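Local coordinates for Lactamase_B domain-containing protein (Pontibacter korlensis, PDB 6XFR) that probably hydrolyses beta-lactam antibiotics to substituted beta-amino acids as a zinc-dependent class B1 metallo-beta-lactamase, at residues V71-W79 and V95-L106; G128-F136 and V146-K154. All blocks are in the same frame, centred on the assembly; numbering follows the deposited sequence.

Contact 1 (71-79 with 95-106) and contact 2 (128-136 with 146-154) follow one another along the chain, their centres about 15 Å apart, and each involves one of the two main sheets of the metallo-beta-lactamase fold. They meet where both run toward the zinc site: T77 O lies 3.0 Å from V146 N, a probable hydrogen bond, and the side chains of V146 and H78 come within about 6 Å. H78 of contact 1 binds a zinc ion with H80 and H141, whereas D82, C160 and H202 hold the second ion. Contact 2 reaches a separate zinc ion at Q131, P151 and Q152, and a bound HEPES molecule beside E133 and Y149.

Contact 1 (V71-W79 and V95-L106); sequences VKVCVPTHW and VPVVTSELTAIL. With ZN (zinc ion), chain N.
W79 rests its indole against L106, and P76 fits against V97 and T99, where edge strand 71-75 of the metallo-beta-lactamase fold leads into the zinc-binding loop. Strands 71-75 and 98-100 run in broadly parallel directions, 34° apart, and the backbones form a single bridge at C74 and V97. Two hydrogen bonds define it: C74 N gives to P96 O at 3.0 Å, and C74 O accepts from V98 N. The V97 CA-H also points at C74 O, a second, weaker contact.

V71 CG1 meets V95 CG1, and V73 CG2 approaches V98 CG2 at 3.8 Å. The P76 and V97 side chains cross at about a right angle, with P76 CD 3.6 Å from V97 CG1, while T99 CG2 touches the same CD.

Polar bonds gather at the start of helix 101-109. S100, at its N-cap, gives a hydrogen bond from OG to T103 OG1 (3.0 Å), and T103 OG1 is also bonded to D144. S100 O accepts from T99 OG1 and A104 N, which reach it from opposite faces of its plane. The loop beyond the strand delivers H78, whose NE2 binds zinc at 2.2 Å beside H80 and H141. W79 chi1 (63°) sets CG between backbone N and carbonyl carbon, with the indole against L106, whose CB makes a CH-pi contact over the five-membered ring, 3.8 Å from its centroid and 25° off the normal.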
loop_
_atom_site.group_PDB
_atom_site.type_symbol
_atom_site.label_atom_id
_atom_site.label_comp_id
_atom_site.label_asym_id
_atom_site.label_seq_id
_atom_site.Cartn_x
_atom_site.Cartn_y
_atom_site.Cartn_z
ATOM N N VAL B 71 -7.640 22.313 -7.978
ATOM C CA VAL B 71 -7.427 21.999 -6.568
ATOM C C VAL B 71 -8.201 23.038 -5.769
ATOM O O VAL B 71 -7.940 24.238 -5.883
ATOM C CB VAL B 71 -5.931 22.031 -6.190
ATOM C CG1 VAL B 71 -5.721 21.689 -4.704
ATOM C CG2 VAL B 71 -5.109 21.105 -7.057
ATOM N N LYS B 72 -9.176 22.589 -4.989
ATOM C CA LYS B 72 -9.996 23.540 -4.257
ATOM C C LYS B 72 -9.282 24.043 -3.015
ATOM O O LYS B 72 -9.471 25.198 -2.615
ATOM C CB LYS B 72 -11.339 22.906 -3.866
ATOM C CG LYS B 72 -12.245 22.558 -5.050
ATOM C CD LYS B 72 -12.032 23.534 -6.190
ATOM C CE LYS B 72 -13.354 24.067 -6.659
ATOM N NZ LYS B 72 -13.177 25.447 -7.198
ATOM N N VAL B 73 -8.446 23.203 -2.405
ATOM C CA VAL B 73 -7.885 23.525 -1.101
ATOM C C VAL B 73 -6.701 22.603 -0.839
ATOM O O VAL B 73 -6.648 21.468 -1.324
ATOM C CB VAL B 73 -8.966 23.395 0.002
ATOM C CG1 VAL B 73 -9.178 21.906 0.326
ATOM C CG2 VAL B 73 -8.560 24.152 1.249
ATOM N N CYS B 74 -5.781 23.070 -0.026
ATOM C CA CYS B 74 -4.633 22.273 0.347
ATOM C C CYS B 74 -4.472 22.359 1.855
ATOM O O CYS B 74 -4.542 23.445 2.443
ATOM C CB CYS B 74 -3.391 22.800 -0.378
ATOM S SG CYS B 74 -1.787 22.277 0.262
ATOM N N VAL B 75 -4.197 21.221 2.477
ATOM C CA VAL B 75 -4.236 21.173 3.933
ATOM C C VAL B 75 -2.915 20.579 4.390
ATOM O O VAL B 75 -2.782 19.345 4.400
ATOM C CB VAL B 75 -5.417 20.328 4.439
ATOM C CG1 VAL B 75 -5.388 20.218 5.983
ATOM C CG2 VAL B 75 -6.747 20.843 3.906
ATOM N N PRO B 76 -1.916 21.395 4.748
ATOM C CA PRO B 76 -0.690 20.844 5.336
ATOM C C PRO B 76 -0.986 20.289 6.707
ATOM O O PRO B 76 -1.902 20.747 7.390
ATOM C CB PRO B 76 0.256 22.044 5.413
ATOM C CG PRO B 76 -0.259 22.982 4.374
ATOM C CD PRO B 76 -1.762 22.811 4.390
ATOM N N THR B 77 -0.248 19.240 7.073
ATOM C CA THR B 77 -0.453 18.568 8.350
ATOM C C THR B 77 0.485 19.046 9.462
ATOM O O THR B 77 0.299 18.651 10.618
ATOM C CB THR B 77 -0.319 17.058 8.168
ATOM O OG1 THR B 77 1.028 16.726 7.789
ATOM C CG2 THR B 77 -1.316 16.564 7.126
ATOM N N HIS B 78 1.503 19.835 9.145
ATOM C CA HIS B 78 2.295 20.536 10.151
ATOM C C HIS B 78 3.274 21.430 9.396
ATOM O O HIS B 78 3.229 21.519 8.163
ATOM C CB HIS B 78 2.928 19.555 11.145
ATOM C CG HIS B 78 4.059 18.747 10.603
ATOM N ND1 HIS B 78 3.920 17.887 9.539
ATOM C CD2 HIS B 78 5.339 18.626 11.022
ATOM C CE1 HIS B 78 5.078 17.298 9.305
ATOM N NE2 HIS B 78 5.952 17.723 10.194
ATOM N N TRP B 79 4.136 22.133 10.140
ATOM C CA TRP B 79 4.820 23.283 9.548
ATOM C C TRP B 79 6.089 22.941 8.777
ATOM O O TRP B 79 6.592 23.809 8.055
ATOM C CB TRP B 79 5.171 24.319 10.623
ATOM C CG TRP B 79 6.134 23.882 11.689
ATOM C CD1 TRP B 79 5.829 23.286 12.885
ATOM C CD2 TRP B 79 7.554 24.057 11.687
ATOM N NE1 TRP B 79 6.971 23.080 13.627
ATOM C CE2 TRP B 79 8.046 23.537 12.914
ATOM C CE3 TRP B 79 8.464 24.609 10.770
ATOM C CZ2 TRP B 79 9.406 23.544 13.242
ATOM C CZ3 TRP B 79 9.818 24.618 11.101
ATOM C CH2 TRP B 79 10.273 24.085 12.328
ATOM N N VAL B 95 -4.852 28.772 -5.078
ATOM C CA VAL B 95 -5.414 27.704 -4.248
ATOM C C VAL B 95 -5.303 28.095 -2.776
ATOM O O VAL B 95 -4.189 28.370 -2.305
ATOM C CB VAL B 95 -4.668 26.401 -4.514
ATOM C CG1 VAL B 95 -5.143 25.289 -3.549
ATOM C CG2 VAL B 95 -4.805 26.016 -5.969
ATOM N N PRO B 96 -6.391 28.054 -2.001
ATOM C CA PRO B 96 -6.280 28.351 -0.559
ATOM C C PRO B 96 -5.588 27.238 0.229
ATOM O O PRO B 96 -5.999 26.074 0.207
ATOM C CB PRO B 96 -7.736 28.543 -0.109
ATOM C CG PRO B 96 -8.564 27.973 -1.159
ATOM C CD PRO B 96 -7.788 27.974 -2.457
ATOM N N VAL B 97 -4.552 27.626 0.975
ATOM C CA VAL B 97 -3.877 26.761 1.935
ATOM C C VAL B 97 -4.484 27.020 3.300
ATOM O O VAL B 97 -4.679 28.175 3.695
ATOM C CB VAL B 97 -2.362 27.020 1.981
ATOM C CG1 VAL B 97 -1.735 26.066 2.957
ATOM C CG2 VAL B 97 -1.732 26.917 0.595
ATOM N N VAL B 98 -4.762 25.950 4.031
ATOM C CA VAL B 98 -5.512 26.030 5.276
ATOM C C VAL B 98 -4.844 25.142 6.304
ATOM O O VAL B 98 -4.587 23.963 6.032
ATOM C CB VAL B 98 -6.977 25.594 5.051
ATOM C CG1 VAL B 98 -7.743 25.556 6.358
ATOM C CG2 VAL B 98 -7.661 26.541 4.054
ATOM N N THR B 99 -4.615 25.680 7.507
ATOM C CA THR B 99 -3.881 24.939 8.523
ATOM C C THR B 99 -4.548 25.147 9.884
ATOM O O THR B 99 -5.508 25.903 10.029
ATOM C CB THR B 99 -2.382 25.333 8.529
ATOM O OG1 THR B 99 -2.202 26.604 9.145
ATOM C CG2 THR B 99 -1.813 25.427 7.122
ATOM N N SER B 100 -4.057 24.438 10.886
ATOM C CA SER B 100 -4.428 24.754 12.253
ATOM C C SER B 100 -3.819 26.097 12.658
ATOM O O SER B 100 -2.905 26.614 12.006
ATOM C CB SER B 100 -3.979 23.642 13.208
ATOM O OG SER B 100 -2.573 23.633 13.386
ATOM N N GLU B 101 -4.371 26.682 13.728
ATOM C CA GLU B 101 -3.856 27.952 14.232
ATOM C C GLU B 101 -2.392 27.827 14.611
ATOM O O GLU B 101 -1.571 28.657 14.220
ATOM C CB GLU B 101 -4.658 28.421 15.450
ATOM C CG GLU B 101 -5.378 29.709 15.267
ATOM C CD GLU B 101 -5.989 30.247 16.576
ATOM O OE1 GLU B 101 -5.232 30.469 17.557
ATOM O OE2 GLU B 101 -7.224 30.473 16.620
ATOM N N LEU B 102 -2.033 26.765 15.342
ATOM C CA LEU B 102 -0.651 26.703 15.794
ATOM C C LEU B 102 0.293 26.306 14.667
ATOM O O LEU B 102 1.450 26.743 14.659
ATOM C CB LEU B 102 -0.484 25.752 16.979
ATOM C CG LEU B 102 0.997 25.609 17.359
ATOM C CD1 LEU B 102 1.637 26.964 17.609
ATOM C CD2 LEU B 102 1.188 24.734 18.582
ATOM N N THR B 103 -0.179 25.552 13.672
ATOM C CA THR B 103 0.680 25.355 12.519
ATOM C C THR B 103 1.013 26.699 11.877
ATOM O O THR B 103 2.173 26.959 11.531
ATOM C CB THR B 103 0.022 24.424 11.498
ATOM O OG1 THR B 103 0.036 23.057 11.967
ATOM C CG2 THR B 103 0.758 24.510 10.167
ATOM N N ALA B 104 0.034 27.610 11.803
ATOM C CA ALA B 104 0.305 28.940 11.268
ATOM C C ALA B 104 1.296 29.698 12.150
ATOM O O ALA B 104 2.157 30.436 11.652
ATOM C CB ALA B 104 -1.002 29.706 11.103
ATOM N N ILE B 105 1.179 29.535 13.471
ATOM C CA ILE B 105 2.088 30.211 14.387
ATOM C C ILE B 105 3.518 29.718 14.177
ATOM O O ILE B 105 4.451 30.521 14.011
ATOM C CB ILE B 105 1.630 30.022 15.850
ATOM C CG1 ILE B 105 0.224 30.616 16.080
ATOM C CG2 ILE B 105 2.646 30.674 16.831
ATOM C CD1 ILE B 105 -0.378 30.346 17.491
ATOM N N LEU B 106 3.706 28.384 14.151
ATOM C CA LEU B 106 5.051 27.817 14.023
ATOM C C LEU B 106 5.662 28.125 12.658
ATOM O O LEU B 106 6.873 28.351 12.548
ATOM C CB LEU B 106 5.011 26.315 14.279
ATOM C CG LEU B 106 4.639 25.950 15.712
ATOM C CD1 LEU B 106 4.240 24.473 15.871
ATOM C CD2 LEU B 106 5.785 26.322 16.594
HETATM ZN ZN ZN N . 8.033 17.070 10.133
#

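Contact 2 (G128-F136 and V146-K154); sequences GGQQLEVYF and VVVYLPQQK. With ZN (zinc ion), chain T; EPE (4-(2-hydroxyethyl)-1-piperazine ethanesulfonic acid), chain M.
Q130 and Q153 pair their terminal amides through two hydrogen bonds. Along Q130, CB leads to CG, anti to the backbone N (chi1 176°), the side chain lying against V38 and T40 of strand 30-40 before a bend at chi2 turns CD toward Q153, 3.5 Å from its NE2. At the tip OE1 accepts from Q153 NE2 at 2.9 Å and NE2 gives to Q153 OE1 at the same length, both bonds nearly straight (168° and 170° at the hydrogen). The amides are nearly coplanar and both donors lie in the partner's carbonyl plane, on a lone pair, which fixes the rotation of both groups. Q152 comes in beside them: its OE1 takes Q131 N at 3.0 Å, the donor above the carbonyl plane, and its NE2 reaches G129 O weakly.

These glutamines sit at one end of an antiparallel beta hairpin, strands 130-135 and 147-150, inside a mixed sheet. E133-Y149 and Y135-V147 are hydrogen-bonded pairs, with V134-V148 the non-hydrogen-bonded pair between them. V134 CG1 packs against V146 CG2 at 4.0 Å, on the buried side.

On the face carrying E133 and Y149, HEPES bridges the strands. Y149 OH gives a 2.6 Å bond to the HEPES sulfonate O1S, while N4 of HEPES bonds weakly to both E133 carboxylate oxygens. Q131 O binds a zinc ion at 2.5 Å, P151 and Q152 also belonging to this site.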
loop_
_atom_site.group_PDB
_atom_site.type_symbol
_atom_site.label_atom_id
_atom_site.label_comp_id
_atom_site.label_asym_id
_atom_site.label_seq_id
_atom_site.Cartn_x
_atom_site.Cartn_y
_atom_site.Cartn_z
ATOM N N GLY B 128 -17.650 18.112 -2.797
ATOM C CA GLY B 128 -17.943 17.223 -3.919
ATOM C C GLY B 128 -18.370 15.824 -3.542
ATOM O O GLY B 128 -17.983 14.857 -4.212
ATOM N N GLY B 129 -19.188 15.694 -2.501
ATOM C CA GLY B 129 -19.604 14.406 -2.002
ATOM C C GLY B 129 -18.607 13.727 -1.092
ATOM O O GLY B 129 -18.910 12.666 -0.534
ATOM N N GLN B 130 -17.424 14.290 -0.931
ATOM C CA GLN B 130 -16.352 13.663 -0.187
ATOM C C GLN B 130 -16.230 14.341 1.173
ATOM O O GLN B 130 -16.115 15.568 1.241
ATOM C CB GLN B 130 -15.050 13.791 -0.965
ATOM C CG GLN B 130 -13.859 13.240 -0.211
ATOM C CD GLN B 130 -13.777 11.727 -0.257
ATOM O OE1 GLN B 130 -13.827 11.115 -1.319
ATOM N NE2 GLN B 130 -13.639 11.122 0.892
ATOM N N GLN B 131 -16.248 13.562 2.250
ATOM C CA GLN B 131 -16.099 14.143 3.568
ATOM C C GLN B 131 -14.728 13.848 4.152
ATOM O O GLN B 131 -14.162 12.786 3.940
ATOM C CB GLN B 131 -17.235 13.722 4.510
ATOM C CG GLN B 131 -17.525 12.294 4.724
ATOM C CD GLN B 131 -18.455 12.102 5.937
ATOM O OE1 GLN B 131 -18.826 13.094 6.609
ATOM N NE2 GLN B 131 -18.792 10.823 6.257
ATOM N N LEU B 132 -14.170 14.833 4.825
ATOM C CA LEU B 132 -12.844 14.781 5.415
ATOM C C LEU B 132 -12.938 15.280 6.846
ATOM O O LEU B 132 -13.694 16.212 7.148
ATOM C CB LEU B 132 -11.847 15.651 4.635
ATOM C CG LEU B 132 -11.577 15.390 3.143
ATOM C CD1 LEU B 132 -12.610 16.082 2.239
ATOM C CD2 LEU B 132 -10.149 15.794 2.749
ATOM N N GLU B 133 -12.153 14.670 7.713
ATOM C CA GLU B 133 -12.039 15.065 9.105
ATOM C C GLU B 133 -10.596 15.439 9.348
ATOM O O GLU B 133 -9.689 14.786 8.831
ATOM C CB GLU B 133 -12.456 13.939 10.030
ATOM C CG GLU B 133 -13.890 13.524 9.775
ATOM C CD GLU B 133 -14.345 12.312 10.590
ATOM O OE1 GLU B 133 -13.503 11.688 11.280
ATOM O OE2 GLU B 133 -15.561 11.998 10.546
ATOM N N VAL B 134 -10.371 16.535 10.046
ATOM C CA VAL B 134 -9.024 16.881 10.453
ATOM C C VAL B 134 -8.995 16.830 11.969
ATOM O O VAL B 134 -9.967 17.208 12.623
ATOM C CB VAL B 134 -8.584 18.234 9.867
ATOM C CG1 VAL B 134 -7.072 18.421 10.022
ATOM C CG2 VAL B 134 -8.916 18.238 8.405
ATOM N N TYR B 135 -7.936 16.266 12.532
ATOM C CA TYR B 135 -7.953 16.009 13.968
ATOM C C TYR B 135 -6.572 16.205 14.577
ATOM O O TYR B 135 -5.550 15.923 13.938
ATOM C CB TYR B 135 -8.459 14.597 14.274
ATOM C CG TYR B 135 -8.381 14.203 15.746
ATOM C CD1 TYR B 135 -9.245 14.741 16.682
ATOM C CD2 TYR B 135 -7.449 13.294 16.181
ATOM C CE1 TYR B 135 -9.188 14.375 18.012
ATOM C CE2 TYR B 135 -7.385 12.921 17.492
ATOM C CZ TYR B 135 -8.257 13.459 18.412
ATOM O OH TYR B 135 -8.163 13.059 19.738
ATOM N N PHE B 136 -6.564 16.738 15.797
ATOM C CA PHE B 136 -5.339 16.993 16.544
ATOM C C PHE B 136 -5.261 16.012 17.690
ATOM O O PHE B 136 -6.036 16.146 18.645
ATOM C CB PHE B 136 -5.294 18.427 17.085
ATOM C CG PHE B 136 -4.049 18.723 17.876
ATOM C CD1 PHE B 136 -2.800 18.731 17.247
ATOM C CD2 PHE B 136 -4.117 18.950 19.263
ATOM C CE1 PHE B 136 -1.656 18.987 17.986
ATOM C CE2 PHE B 136 -2.984 19.200 20.005
ATOM C CZ PHE B 136 -1.752 19.229 19.380
ATOM N N VAL B 146 -1.256 17.252 12.725
ATOM C CA VAL B 146 -2.649 16.803 12.653
ATOM C C VAL B 146 -2.763 15.616 11.706
ATOM O O VAL B 146 -1.962 15.433 10.788
ATOM C CB VAL B 146 -3.648 17.904 12.214
ATOM C CG1 VAL B 146 -3.927 18.836 13.341
ATOM C CG2 VAL B 146 -3.179 18.645 10.969
ATOM N N VAL B 147 -3.811 14.828 11.913
ATOM C CA VAL B 147 -4.124 13.750 10.990
ATOM C C VAL B 147 -5.400 14.120 10.228
ATOM O O VAL B 147 -6.104 15.080 10.559
ATOM C CB VAL B 147 -4.251 12.375 11.696
ATOM C CG1 VAL B 147 -3.042 12.068 12.542
ATOM C CG2 VAL B 147 -5.542 12.245 12.518
ATOM N N VAL B 148 -5.643 13.385 9.144
ATOM C CA VAL B 148 -6.803 13.550 8.268
ATOM C C VAL B 148 -7.413 12.175 8.069
ATOM O O VAL B 148 -6.697 11.222 7.752
ATOM C CB VAL B 148 -6.429 14.159 6.899
ATOM C CG1 VAL B 148 -7.641 14.293 6.026
ATOM C CG2 VAL B 148 -5.732 15.488 7.080
ATOM N N TYR B 149 -8.714 12.062 8.275
ATOM C CA TYR B 149 -9.409 10.800 8.138
ATOM C C TYR B 149 -10.460 10.970 7.065
ATOM O O TYR B 149 -11.117 12.017 6.994
ATOM C CB TYR B 149 -10.054 10.332 9.445
ATOM C CG TYR B 149 -10.599 8.889 9.410
ATOM C CD1 TYR B 149 -9.754 7.788 9.103
ATOM C CD2 TYR B 149 -11.957 8.620 9.700
ATOM C CE1 TYR B 149 -10.236 6.483 9.086
ATOM C CE2 TYR B 149 -12.443 7.306 9.695
ATOM C CZ TYR B 149 -11.569 6.254 9.380
ATOM O OH TYR B 149 -12.048 4.985 9.358
ATOM N N LEU B 150 -10.527 9.982 6.162
ATOM C CA LEU B 150 -11.641 9.818 5.243
ATOM C C LEU B 150 -12.537 8.729 5.833
ATOM O O LEU B 150 -12.179 7.539 5.761
ATOM C CB LEU B 150 -11.147 9.426 3.844
ATOM C CG LEU B 150 -9.899 10.117 3.260
ATOM C CD1 LEU B 150 -9.696 9.866 1.776
ATOM C CD2 LEU B 150 -9.972 11.608 3.496
ATOM N N PRO B 151 -13.659 9.076 6.491
ATOM C CA PRO B 151 -14.525 8.034 7.074
ATOM C C PRO B 151 -15.250 7.152 6.048
ATOM O O PRO B 151 -15.672 6.042 6.405
ATOM C CB PRO B 151 -15.525 8.843 7.927
ATOM C CG PRO B 151 -15.477 10.243 7.400
ATOM C CD PRO B 151 -14.078 10.429 6.917
ATOM N N GLN B 152 -15.445 7.615 4.806
ATOM C CA GLN B 152 -16.097 6.767 3.811
ATOM C C GLN B 152 -15.129 5.693 3.295
ATOM O O GLN B 152 -15.444 4.504 3.317
ATOM C CB GLN B 152 -16.664 7.625 2.663
ATOM C CG GLN B 152 -17.671 8.731 3.123
ATOM C CD GLN B 152 -17.808 9.973 2.168
ATOM O OE1 GLN B 152 -16.824 10.638 1.819
ATOM N NE2 GLN B 152 -19.056 10.296 1.795
ATOM N N GLN B 153 -13.925 6.078 2.899
ATOM C CA GLN B 153 -12.950 5.093 2.464
ATOM C C GLN B 153 -12.212 4.438 3.632
ATOM O O GLN B 153 -11.495 3.452 3.416
ATOM C CB GLN B 153 -11.942 5.748 1.503
ATOM C CG GLN B 153 -12.525 6.246 0.199
ATOM C CD GLN B 153 -12.980 7.716 0.261
ATOM O OE1 GLN B 153 -13.329 8.223 1.326
ATOM N NE2 GLN B 153 -12.985 8.394 -0.892
ATOM N N LYS B 154 -12.430 4.927 4.858
ATOM C CA LYS B 154 -11.724 4.501 6.076
ATOM C C LYS B 154 -10.202 4.521 5.895
ATOM O O LYS B 154 -9.488 3.569 6.224
ATOM C CB LYS B 154 -12.213 3.125 6.536
ATOM C CG LYS B 154 -13.724 3.028 6.642
ATOM C CD LYS B 154 -14.138 2.369 7.936
ATOM C CE LYS B 154 -15.616 2.502 8.150
ATOM N NZ LYS B 154 -16.263 1.221 7.742
HETATM ZN ZN ZN T . -14.437 10.254 4.061
HETATM N N1 EPE M . -15.449 8.382 13.180
HETATM C C2 EPE M . -14.277 9.170 13.610
HETATM C C3 EPE M . -14.673 10.446 14.348
HETATM N N4 EPE M . -15.697 11.196 13.646
HETATM C C5 EPE M . -16.769 10.430 13.022
HETATM C C6 EPE M . -16.289 9.185 12.285
HETATM C C7 EPE M . -15.993 12.558 14.089
HETATM C C8 EPE M . -16.560 13.424 12.963
HETATM O O8 EPE M . -17.075 14.659 13.431
HETATM C C9 EPE M . -14.909 7.253 12.416
HETATM C C10 EPE M . -15.062 5.909 13.122
HETATM S S EPE M . -14.237 4.566 12.224
HETATM O O1S EPE M . -14.269 4.702 10.748
HETATM O O2S EPE M . -14.951 3.341 12.571
HETATM O O3S EPE M . -12.868 4.473 12.722
#